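Local coordinates for reticulocyte binding protein (Streptococcus agalactiae COH1, PDB 3FAW) that probably hydrolyses the alpha-1,6 linkages of pullulan and of branched alpha-glucans, as a cell-wall-anchored streptococcal pullulanase with a TIM-barrel catalytic domain, at residues A[393-397]-A[398-402]; A[574-578]-A[579-583]. One frame throughout, in Å; residues are numbered along the deposited sequence. Where two conformers were deposited one is given.

Overall arrangement
Both contacts are local and lie on loops that leave the parallel eight-stranded barrel, the TIM barrel of the alpha-amylase family. From the N terminus, the chain passes through two beta domains before entering the barrel. Interaction 1 comes first: after strand 385-390, the third of the barrel, the loop 393-397 turns into the short helix 399-402. Interaction 2 follows far along the sequence, where the loop after strand 566-568, the seventh barrel strand, runs into helix 578-586. The two are in series, neither nested nor crossed. Their centres lie 32 Å apart and their nearest atoms about 10 Å apart, without touching. Each contact closes the turn from a strand-end loop into the helix after it.

Interaction 1 of 2, residues A[393-397]-A[398-402]; sequences NHTAK and TYLFE
At Lys397 the extended chain folds into the first turn of helix 399-402, and Leu400 N donates to Lys397 O at 3.1 Å. The side chains of Lys397 and Tyr399 run alongside each other in the same direction. Lys397 CB sits over one face of the tyrosine ring, 3.7 Å from its centroid and 14° off the ring normal, a CH-pi contact. A chi1 of -63° swings Lys397 CG toward the phenol end, 3.7 Å from Tyr399 OH, and a bend at chi2 then directs CD and the rest of the chain onward. The two polar ends find partners beyond the turn, Lys397 NZ in the hydroxyl of Tyr323 and Tyr399 OH in Lys237 O, and the Lys237 side chain adds a cation-pi contact to the tyrosine ring. This stretch follows the third strand of the alpha-amylase TIM barrel, and Asn393 ties the loop to the region after the next strand through a hydrogen bond between ND2 and Asp457 OD2. The Leu400 methyl CD1 lies 4.2 Å from Thr395 CB and more loosely meets Ala396 CB. Thr395 sends its methyl CG2 obliquely to the Phe401 ring, 4.0 Å from CD2. With chi1 at 67°, its hydroxyl instead faces a water, 2.7 Å from OG1, that donates to Thr398 O and weakly accepts from Phe401 N. The water thereby joins the loop to the opening helical turn, while Gly425 N is a further hydrogen-bond partner of Thr395 OG1.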
ATOM      1  N   ASN A 393      -4.569  -4.618   5.693  1.00 11.89           N
ATOM      2  CA  ASN A 393      -4.876  -4.056   7.003  1.00 11.99           C
ATOM      3  C   ASN A 393      -6.379  -4.037   7.298  1.00 12.07           C
ATOM      4  O   ASN A 393      -6.786  -4.230   8.444  1.00 11.63           O
ATOM      5  CB  ASN A 393      -4.233  -2.671   7.180  1.00 13.39           C
ATOM      6  CG  ASN A 393      -4.838  -1.609   6.279  1.00 11.03           C
ATOM      7  OD1 ASN A 393      -5.843  -1.002   6.623  1.00 13.74           O
ATOM      8  ND2 ASN A 393      -4.200  -1.356   5.131  1.00 10.87           N
ATOM      9  N   HIS A 394      -7.196  -3.830   6.266  1.00 10.86           N
ATOM     10  CA  HIS A 394      -8.646  -3.853   6.440  1.00 12.07           C
ATOM     11  C   HIS A 394      -9.370  -4.290   5.171  1.00 11.99           C
ATOM     12  O   HIS A 394      -8.823  -4.222   4.069  1.00 11.06           O
ATOM     13  CB  HIS A 394      -9.166  -2.481   6.906  1.00 12.29           C
ATOM     14  CG  HIS A 394      -9.348  -1.496   5.794  1.00 13.54           C
ATOM     15  ND1 HIS A 394      -8.294  -0.835   5.204  1.00 13.50           N
ATOM     16  CD2 HIS A 394     -10.462  -1.075   5.150  1.00 16.79           C
ATOM     17  CE1 HIS A 394      -8.752  -0.042   4.252  1.00 15.64           C
ATOM     18  NE2 HIS A 394     -10.065  -0.169   4.198  1.00 11.57           N
ATOM     19  N   THR A 395     -10.605  -4.747   5.363  1.00 12.77           N
ATOM     20  CA  THR A 395     -11.522  -5.097   4.289  1.00 13.03           C
ATOM     21  C   THR A 395     -12.588  -4.014   4.206  1.00 13.34           C
ATOM     22  O   THR A 395     -12.741  -3.228   5.135  1.00 15.03           O
ATOM     23  CB  THR A 395     -12.196  -6.456   4.565  1.00 13.56           C
ATOM     24  OG1 THR A 395     -13.067  -6.350   5.698  1.00 14.52           O
ATOM     25  CG2 THR A 395     -11.144  -7.530   4.843  1.00 13.90           C
ATOM     26  N   ALA A 396     -13.324  -3.975   3.098  1.00 12.67           N
ATOM     27  CA  ALA A 396     -14.364  -2.964   2.890  1.00 11.90           C
ATOM     28  C   ALA A 396     -15.538  -3.143   3.846  1.00 11.07           C
ATOM     29  O   ALA A 396     -16.123  -2.167   4.307  1.00 10.46           O
ATOM     30  CB  ALA A 396     -14.860  -3.001   1.440  1.00 11.57           C
ATOM     31  N   LYS A 397     -15.882  -4.400   4.126  1.00 10.90           N
ATOM     32  CA  LYS A 397     -17.033  -4.738   4.954  1.00 11.03           C
ATOM     33  C   LYS A 397     -16.667  -5.880   5.881  1.00 11.24           C
ATOM     34  O   LYS A 397     -16.158  -6.899   5.428  1.00 12.66           O
ATOM     35  CB  LYS A 397     -18.221  -5.170   4.079  1.00 10.50           C
ATOM     36  CG  LYS A 397     -18.758  -4.100   3.145  1.00 13.24           C
ATOM     37  CD  LYS A 397     -19.407  -2.961   3.909  1.00 15.85           C
ATOM     38  CE  LYS A 397     -20.123  -2.005   2.976  1.00 19.38           C
ATOM     39  NZ  LYS A 397     -20.809  -0.911   3.725  1.00 18.44           N
ATOM     40  N   THR A 398     -16.948  -5.719   7.173  1.00 10.68           N
ATOM     41  CA  THR A 398     -16.631  -6.740   8.174  1.00 10.13           C
ATOM     42  C   THR A 398     -17.255  -8.095   7.827  1.00 10.20           C
ATOM     43  O   THR A 398     -16.653  -9.138   8.072  1.00 12.04           O
ATOM     44  CB  THR A 398     -17.092  -6.293   9.589  1.00 12.01           C
ATOM     45  OG1 THR A 398     -16.436  -5.069   9.940  1.00  9.88           O
ATOM     46  CG2 THR A 398     -16.782  -7.355  10.641  1.00  7.75           C
ATOM     47  N   TYR A 399     -18.447  -8.081   7.230  1.00 10.85           N
ATOM     48  CA  TYR A 399     -19.143  -9.320   6.884  1.00 11.40           C
ATOM     49  C   TYR A 399     -18.422 -10.197   5.837  1.00 12.24           C
ATOM     50  O   TYR A 399     -18.629 -11.408   5.806  1.00 13.37           O
ATOM     51  CB  TYR A 399     -20.608  -9.052   6.485  1.00 11.93           C
ATOM     52  CG  TYR A 399     -20.844  -8.228   5.229  1.00 10.97           C
ATOM     53  CD1 TYR A 399     -20.516  -8.720   3.964  1.00 10.34           C
ATOM     54  CD2 TYR A 399     -21.449  -6.977   5.305  1.00 11.16           C
ATOM     55  CE1 TYR A 399     -20.756  -7.975   2.816  1.00  8.75           C
ATOM     56  CE2 TYR A 399     -21.699  -6.224   4.163  1.00 13.84           C
ATOM     57  CZ  TYR A 399     -21.347  -6.729   2.920  1.00 11.41           C
ATOM     58  OH  TYR A 399     -21.593  -5.987   1.794  1.00 12.37           O
ATOM     59  N   LEU A 400     -17.576  -9.593   5.002  1.00 12.49           N
ATOM     60  CA  LEU A 400     -16.851 -10.326   3.954  1.00 12.00           C
ATOM     61  C   LEU A 400     -16.211 -11.617   4.462  1.00 11.81           C
ATOM     62  O   LEU A 400     -16.286 -12.656   3.803  1.00 12.55           O
ATOM     63  CB  LEU A 400     -15.771  -9.439   3.308  1.00 12.18           C
ATOM     64  CG  LEU A 400     -16.256  -8.515   2.192  1.00 13.72           C
ATOM     65  CD1 LEU A 400     -15.262  -7.384   1.913  1.00 12.15           C
ATOM     66  CD2 LEU A 400     -16.527  -9.335   0.922  1.00 12.92           C
ATOM     67  N   PHE A 401     -15.567 -11.525   5.623  1.00 12.48           N
ATOM     68  CA  PHE A 401     -14.948 -12.667   6.290  1.00 10.75           C
ATOM     69  C   PHE A 401     -15.746 -13.135   7.511  1.00 10.70           C
ATOM     70  O   PHE A 401     -15.749 -14.325   7.823  1.00 11.15           O
ATOM     71  CB  PHE A 401     -13.517 -12.323   6.704  1.00 10.90           C
ATOM     72  CG  PHE A 401     -12.516 -12.446   5.587  1.00 10.46           C
ATOM     73  CD1 PHE A 401     -11.906 -13.658   5.321  1.00  7.05           C
ATOM     74  CD2 PHE A 401     -12.182 -11.348   4.808  1.00  6.91           C
ATOM     75  CE1 PHE A 401     -10.983 -13.779   4.293  1.00  8.69           C
ATOM     76  CE2 PHE A 401     -11.268 -11.463   3.777  1.00 10.59           C
ATOM     77  CZ  PHE A 401     -10.663 -12.679   3.523  1.00  9.66           C
ATOM     78  N   GLU A 402     -16.425 -12.216   8.195  1.00 11.50           N
ATOM     79  CA  GLU A 402     -17.164 -12.566   9.417  1.00 11.01           C
ATOM     80  C   GLU A 402     -18.328 -13.513   9.128  1.00 11.81           C
ATOM     81  O   GLU A 402     -18.652 -14.370   9.952  1.00 11.60           O
ATOM     82  CB  GLU A 402     -17.669 -11.315  10.141  1.00 10.74           C
ATOM     83  CG  GLU A 402     -18.062 -11.541  11.611  1.00 11.20           C
ATOM     84  CD  GLU A 402     -16.874 -11.804  12.531  1.00 11.31           C
ATOM     85  OE1 GLU A 402     -15.714 -11.656  12.094  1.00 16.93           O
ATOM     86  OE2 GLU A 402     -17.101 -12.156  13.712  1.00 11.47           O
TER
HETATM   87  O   HOH W   1     -13.872  -8.795   6.465  1.00 11.14           O

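Interaction 2 of 2, residues A[574-578]-A[579-583]; sequences DNLTL and HDVIA
A chi1 of 69° tucks Thr577 OG1 back over its own backbone, within reach of the Asp580 amide, and a chi1 of -67° sets the Asp580 carboxylate next to that hydroxyl, with no direct hydrogen bond from OG1 to OD2. Thr577 is the N-cap of helix 578-586: OG1 accepts from Asp580 N at 3.2 Å, in a nearly straight bond. The first full helical bond, from Val581 N to Thr577 O, is 2.9 Å long, giving one threonine two amides of the first turn. A water bridges Thr577 N and Asp580 OD2, 2.7 Å from the latter; the carboxylate thus reaches the N-cap amide through water rather than directly, as it would in a capping box. The other oxygen, Asp580 OD1, takes a 3.0 Å bond from His579 ND1; it lies almost in the imidazole plane, and the histidine meets it on the anti side of the carboxylate. This His-carboxylate bond restrains the rotation of the ring. Apolar contacts flank the cap. Leu576 CB packs on Val581 CB at 3.9 Å, and Leu578 CD1 meets Ile582 CD1, also at 3.9 Å. The Asp580 carboxylate is held from outside as well, by Thr626 OG1 at OD1 and Lys627 N at OD2, and the cap hydroxyl of Thr577 bonds to Arg625 O. The helix start, reached from the seventh barrel strand, 566-568, is thus fastened to the loop that follows the eighth, 614-618, while Leu578, His579 and Ile582 touch helix 590-609, and Leu578 and Val581 touch Lys525 of helix 518-525.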
ATOM      1  N   ASP A 574      -1.380  10.226  -1.587  1.00 14.52           N
ATOM      2  CA  ASP A 574      -1.999  10.836  -0.401  0.50 14.20           C
ATOM      3  C   ASP A 574      -1.533  12.270  -0.215  1.00 14.58           C
ATOM      4  O   ASP A 574      -0.416  12.612  -0.610  1.00 15.75           O
ATOM      5  CB  ASP A 574      -1.620  10.064   0.872  0.50 14.99           C
ATOM      6  CG  ASP A 574      -2.408   8.787   1.052  0.50 13.77           C
ATOM      7  OD1 ASP A 574      -3.583   8.734   0.637  0.50 20.07           O
ATOM      8  OD2 ASP A 574      -1.851   7.836   1.640  0.50 13.05           O
ATOM      9  N   ASN A 575      -2.376  13.101   0.401  1.00 13.23           N
ATOM     10  CA  ASN A 575      -2.028  14.491   0.743  1.00 13.75           C
ATOM     11  C   ASN A 575      -1.821  15.384  -0.494  1.00 13.30           C
ATOM     12  O   ASN A 575      -2.024  14.933  -1.622  1.00 15.32           O
ATOM     13  CB  ASN A 575      -0.814  14.515   1.684  1.00 13.31           C
ATOM     14  CG  ASN A 575      -1.008  13.628   2.903  1.00 16.06           C
ATOM     15  OD1 ASN A 575      -1.897  13.862   3.721  1.00 17.80           O
ATOM     16  ND2 ASN A 575      -0.176  12.598   3.024  1.00 17.40           N
ATOM     17  N   LEU A 576      -1.451  16.650  -0.292  1.00 13.29           N
ATOM     18  CA  LEU A 576      -1.233  17.575  -1.418  1.00 13.23           C
ATOM     19  C   LEU A 576      -0.078  17.113  -2.306  1.00 13.33           C
ATOM     20  O   LEU A 576       0.894  16.537  -1.812  1.00 14.13           O
ATOM     21  CB  LEU A 576      -0.938  18.996  -0.920  1.00 13.11           C
ATOM     22  CG  LEU A 576      -2.059  19.732  -0.177  1.00 12.86           C
ATOM     23  CD1 LEU A 576      -1.517  20.990   0.492  1.00 12.89           C
ATOM     24  CD2 LEU A 576      -3.210  20.070  -1.119  1.00  7.70           C
ATOM     25  N   THR A 577      -0.182  17.371  -3.610  1.00 13.38           N
ATOM     26  CA  THR A 577       0.934  17.121  -4.526  1.00 13.53           C
ATOM     27  C   THR A 577       2.104  18.037  -4.156  1.00 12.84           C
ATOM     28  O   THR A 577       1.917  19.050  -3.475  1.00 10.77           O
ATOM     29  CB  THR A 577       0.575  17.371  -6.014  1.00 13.43           C
ATOM     30  OG1 THR A 577       0.378  18.771  -6.246  1.00 13.10           O
ATOM     31  CG2 THR A 577      -0.675  16.588  -6.436  1.00 12.52           C
ATOM     32  N   LEU A 578       3.300  17.677  -4.611  1.00 10.16           N
ATOM     33  CA  LEU A 578       4.500  18.466  -4.341  1.00 10.94           C
ATOM     34  C   LEU A 578       4.361  19.917  -4.815  1.00 11.52           C
ATOM     35  O   LEU A 578       4.765  20.843  -4.115  1.00 11.93           O
ATOM     36  CB  LEU A 578       5.727  17.818  -5.003  1.00 11.44           C
ATOM     37  CG  LEU A 578       7.078  18.478  -4.720  1.00 11.10           C
ATOM     38  CD1 LEU A 578       7.291  18.667  -3.220  1.00 11.20           C
ATOM     39  CD2 LEU A 578       8.200  17.658  -5.349  1.00  9.35           C
ATOM     40  N   HIS A 579       3.794  20.104  -6.003  1.00 11.43           N
ATOM     41  CA  HIS A 579       3.535  21.442  -6.543  1.00 12.09           C
ATOM     42  C   HIS A 579       2.589  22.243  -5.640  1.00 12.95           C
ATOM     43  O   HIS A 579       2.883  23.383  -5.260  1.00 12.75           O
ATOM     44  CB  HIS A 579       2.930  21.324  -7.945  1.00 12.97           C
ATOM     45  CG  HIS A 579       2.497  22.631  -8.531  1.00 11.48           C
ATOM     46  ND1 HIS A 579       1.242  23.159  -8.323  1.00 10.49           N
ATOM     47  CD2 HIS A 579       3.152  23.516  -9.321  1.00 12.61           C
ATOM     48  CE1 HIS A 579       1.145  24.317  -8.955  1.00 10.63           C
ATOM     49  NE2 HIS A 579       2.288  24.554  -9.570  1.00  9.68           N
ATOM     50  N   ASP A 580       1.461  21.627  -5.296  1.00 11.91           N
ATOM     51  CA  ASP A 580       0.401  22.297  -4.546  1.00 11.55           C
ATOM     52  C   ASP A 580       0.805  22.633  -3.108  1.00 10.90           C
ATOM     53  O   ASP A 580       0.418  23.678  -2.584  1.00 12.51           O
ATOM     54  CB  ASP A 580      -0.879  21.452  -4.548  1.00 10.92           C
ATOM     55  CG  ASP A 580      -1.512  21.329  -5.934  1.00  8.76           C
ATOM     56  OD1 ASP A 580      -1.126  22.056  -6.872  1.00  8.32           O
ATOM     57  OD2 ASP A 580      -2.424  20.497  -6.081  1.00 10.92           O
ATOM     58  N   VAL A 581       1.572  21.751  -2.474  1.00 11.78           N
ATOM     59  CA  VAL A 581       2.037  21.980  -1.099  1.00 11.41           C
ATOM     60  C   VAL A 581       3.119  23.068  -1.054  1.00 10.97           C
ATOM     61  O   VAL A 581       3.192  23.838  -0.100  1.00 10.47           O
ATOM     62  CB  VAL A 581       2.542  20.672  -0.436  1.00 10.82           C
ATOM     63  CG1 VAL A 581       3.910  20.257  -0.994  1.00 12.62           C
ATOM     64  CG2 VAL A 581       2.595  20.830   1.074  1.00 10.48           C
ATOM     65  N   ILE A 582       3.948  23.137  -2.093  1.00 12.22           N
ATOM     66  CA  ILE A 582       4.916  24.228  -2.232  1.00 11.01           C
ATOM     67  C   ILE A 582       4.202  25.577  -2.349  1.00 11.04           C
ATOM     68  O   ILE A 582       4.554  26.523  -1.649  1.00 10.30           O
ATOM     69  CB  ILE A 582       5.857  24.012  -3.440  1.00 11.92           C
ATOM     70  CG1 ILE A 582       6.894  22.935  -3.111  1.00 10.82           C
ATOM     71  CG2 ILE A 582       6.564  25.317  -3.821  1.00  9.33           C
ATOM     72  CD1 ILE A 582       7.683  22.442  -4.314  1.00 10.08           C
ATOM     73  N   ALA A 583       3.195  25.653  -3.219  1.00 11.42           N
ATOM     74  CA  ALA A 583       2.421  26.882  -3.424  1.00 12.02           C
ATOM     75  C   ALA A 583       1.680  27.306  -2.156  1.00 13.24           C
ATOM     76  O   ALA A 583       1.589  28.502  -1.847  1.00 11.97           O
ATOM     77  CB  ALA A 583       1.434  26.706  -4.576  1.00 12.12           C
TER
HETATM   78  O   HOH W   2      -2.789  18.489  -4.370  1.00  9.71           O